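Local coordinates for putative lipoprotein (Bacteroides ovatus, PDB 3OQQ) that is of unknown function but, as a putative lipoprotein that binds calcium ions, probably works outside the cytoplasm of a gut bacterium, at residues A210-K215 against V235-K240. Numbering follows the deposited sequence.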
loop_
_atom_site.group_PDB
_atom_site.type_symbol
_atom_site.label_atom_id
_atom_site.label_comp_id
_atom_site.label_asym_id
_atom_site.label_seq_id
_atom_site.Cartn_x
_atom_site.Cartn_y
_atom_site.Cartn_z
ATOM N N ALA A 210 -15.107 7.682 3.611
ATOM C CA ALA A 210 -14.874 6.552 2.708
ATOM C C ALA A 210 -15.531 6.835 1.374
ATOM O O ALA A 210 -16.687 7.251 1.355
ATOM C CB ALA A 210 -15.404 5.262 3.323
ATOM N N SER A 211 -14.783 6.633 0.267
ATOM C CA SER A 211 -15.243 6.877 -1.108
ATOM C C SER A 211 -14.913 5.752 -2.055
ATOM O O SER A 211 -13.855 5.116 -1.959
ATOM C CB SER A 211 -14.610 8.152 -1.679
ATOM O OG SER A 211 -14.634 9.248 -0.780
ATOM N N LEU A 212 -15.837 5.515 -2.978
ATOM C CA LEU A 212 -15.697 4.616 -4.123
ATOM C C LEU A 212 -15.576 5.523 -5.302
ATOM O O LEU A 212 -16.390 6.446 -5.437
ATOM C CB LEU A 212 -16.884 3.673 -4.247
ATOM C CG LEU A 212 -16.879 2.511 -3.256
ATOM C CD1 LEU A 212 -18.229 1.790 -3.266
ATOM C CD2 LEU A 212 -15.701 1.565 -3.536
ATOM N N ILE A 213 -14.524 5.354 -6.091
ATOM C CA ILE A 213 -14.164 6.277 -7.177
ATOM C C ILE A 213 -13.655 5.511 -8.390
ATOM O O ILE A 213 -13.041 4.458 -8.227
ATOM C CB ILE A 213 -13.014 7.256 -6.650
ATOM C CG1 ILE A 213 -13.410 8.126 -5.455
ATOM C CG2 ILE A 213 -12.400 8.153 -7.752
ATOM C CD1 ILE A 213 -12.171 8.672 -4.717
ATOM N N LEU A 214 -13.857 6.073 -9.597
ATOM C CA LEU A 214 -13.260 5.600 -10.856
ATOM C C LEU A 214 -12.099 6.541 -11.142
ATOM O O LEU A 214 -12.305 7.749 -11.322
ATOM C CB LEU A 214 -14.266 5.519 -12.017
ATOM C CG LEU A 214 -15.353 4.437 -11.884
ATOM C CD1 LEU A 214 -16.188 4.363 -13.179
ATOM C CD2 LEU A 214 -14.736 3.035 -11.561
ATOM N N LYS A 215 -10.869 6.008 -11.048
ATOM C CA LYS A 215 -9.636 6.777 -11.186
ATOM C C LYS A 215 -9.134 6.814 -12.649
ATOM O O LYS A 215 -8.536 5.858 -13.131
ATOM C CB LYS A 215 -8.566 6.209 -10.236
ATOM C CG LYS A 215 -7.193 6.888 -10.319
ATOM C CD LYS A 215 -6.086 5.841 -10.087
ATOM C CE LYS A 215 -4.697 6.377 -10.327
ATOM N NZ LYS A 215 -3.663 5.325 -10.112
ATOM N N VAL A 235 -18.396 2.048 8.714
ATOM C CA VAL A 235 -18.812 2.901 7.622
ATOM C C VAL A 235 -18.833 1.995 6.410
ATOM O O VAL A 235 -17.823 1.377 6.089
ATOM C CB VAL A 235 -17.839 4.122 7.469
ATOM C CG1 VAL A 235 -18.153 4.937 6.223
ATOM C CG2 VAL A 235 -17.888 5.005 8.707
ATOM N N LYS A 236 -19.998 1.851 5.791
ATOM C CA LYS A 236 -20.155 1.049 4.587
ATOM C C LYS A 236 -20.662 1.963 3.480
ATOM O O LYS A 236 -21.689 2.605 3.669
ATOM C CB LYS A 236 -21.116 -0.126 4.851
ATOM C CG LYS A 236 -21.344 -1.058 3.659
ATOM C CD LYS A 236 -21.966 -2.364 4.129
ATOM C CE LYS A 236 -23.069 -2.845 3.229
ATOM N NZ LYS A 236 -24.344 -2.105 3.452
ATOM N N VAL A 237 -19.911 2.088 2.366
ATOM C CA VAL A 237 -20.367 2.884 1.221
ATOM C C VAL A 237 -20.418 1.937 0.004
ATOM O O VAL A 237 -19.566 1.053 -0.148
ATOM C CB VAL A 237 -19.617 4.225 0.942
ATOM C CG1 VAL A 237 -19.679 5.153 2.148
ATOM C CG2 VAL A 237 -18.192 4.026 0.489
ATOM N N GLU A 238 -21.476 2.053 -0.783
ATOM C CA GLU A 238 -21.637 1.152 -1.914
ATOM C C GLU A 238 -22.357 1.794 -3.100
ATOM O O GLU A 238 -23.212 2.678 -2.942
ATOM C CB GLU A 238 -22.407 -0.122 -1.489
ATOM C CG GLU A 238 -23.747 0.139 -0.819
ATOM C CD GLU A 238 -24.619 -1.064 -0.527
ATOM O OE1 GLU A 238 -24.163 -1.961 0.212
ATOM O OE2 GLU A 238 -25.790 -1.075 -0.972
ATOM N N ASN A 239 -22.038 1.287 -4.282
ATOM C CA ASN A 239 -22.738 1.614 -5.514
ATOM C C ASN A 239 -22.875 0.294 -6.218
ATOM O O ASN A 239 -21.873 -0.266 -6.657
ATOM C CB ASN A 239 -22.018 2.673 -6.347
ATOM C CG ASN A 239 -22.749 3.085 -7.605
ATOM O OD1 ASN A 239 -23.525 2.319 -8.196
ATOM N ND2 ASN A 239 -22.519 4.317 -8.051
ATOM N N LYS A 240 -24.096 -0.239 -6.251
ATOM C CA LYS A 240 -24.365 -1.551 -6.830
ATOM C C LYS A 240 -24.990 -1.456 -8.235
ATOM O O LYS A 240 -25.563 -2.436 -8.726
ATOM C CB LYS A 240 -25.255 -2.355 -5.878
ATOM C CG LYS A 240 -24.528 -2.689 -4.564
ATOM C CD LYS A 240 -25.458 -3.380 -3.583
ATOM C CE LYS A 240 -24.986 -4.770 -3.253
ATOM N NZ LYS A 240 -25.580 -5.247 -1.969
#
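Leu212 reaches across to the backbone of the facing strand, its CD1 lying 3.5 Å from Val237 O and 3.7 Å from Glu238 CA. With CG anti to its own carbonyl carbon (chi1 -77°), the side chain carries CD1 over the peptide between Val237 and Glu238, while CG itself meets Val237 CG2 at 4.2 Å. Val237 answers in kind: both its methyls lie 3.7 Å from Ala210 O, a short beta-branched side chain filling the narrow space between the strands. The small Ala210 is consistent with the close approach of the backbones here, and its CB touches Val235 CG1 at 4.0 Å. No hydrogen bond crosses; methyl groups meet one another and the backbone in van der Waals packing. Further along, Asn239 gives its ND2 to Leu224 O, tying 235-239 to strand 221-230, the neighbour of 205-215, and its OD1 accepts from Asn241 N. On the outer face of 235-239, Lys236 and Glu238 form a salt bridge, as suits exposed or partly exposed positions. Next to 235-239 in its sheet, strand 253-263 supplies Leu257, which Ala210 and Leu212 also touch. Edge strand 234-242 thus lies over inner strand 205-215, the short segments 22° from parallel with axes 7.0 Å apart: the face-to-face packing of a beta-sandwich.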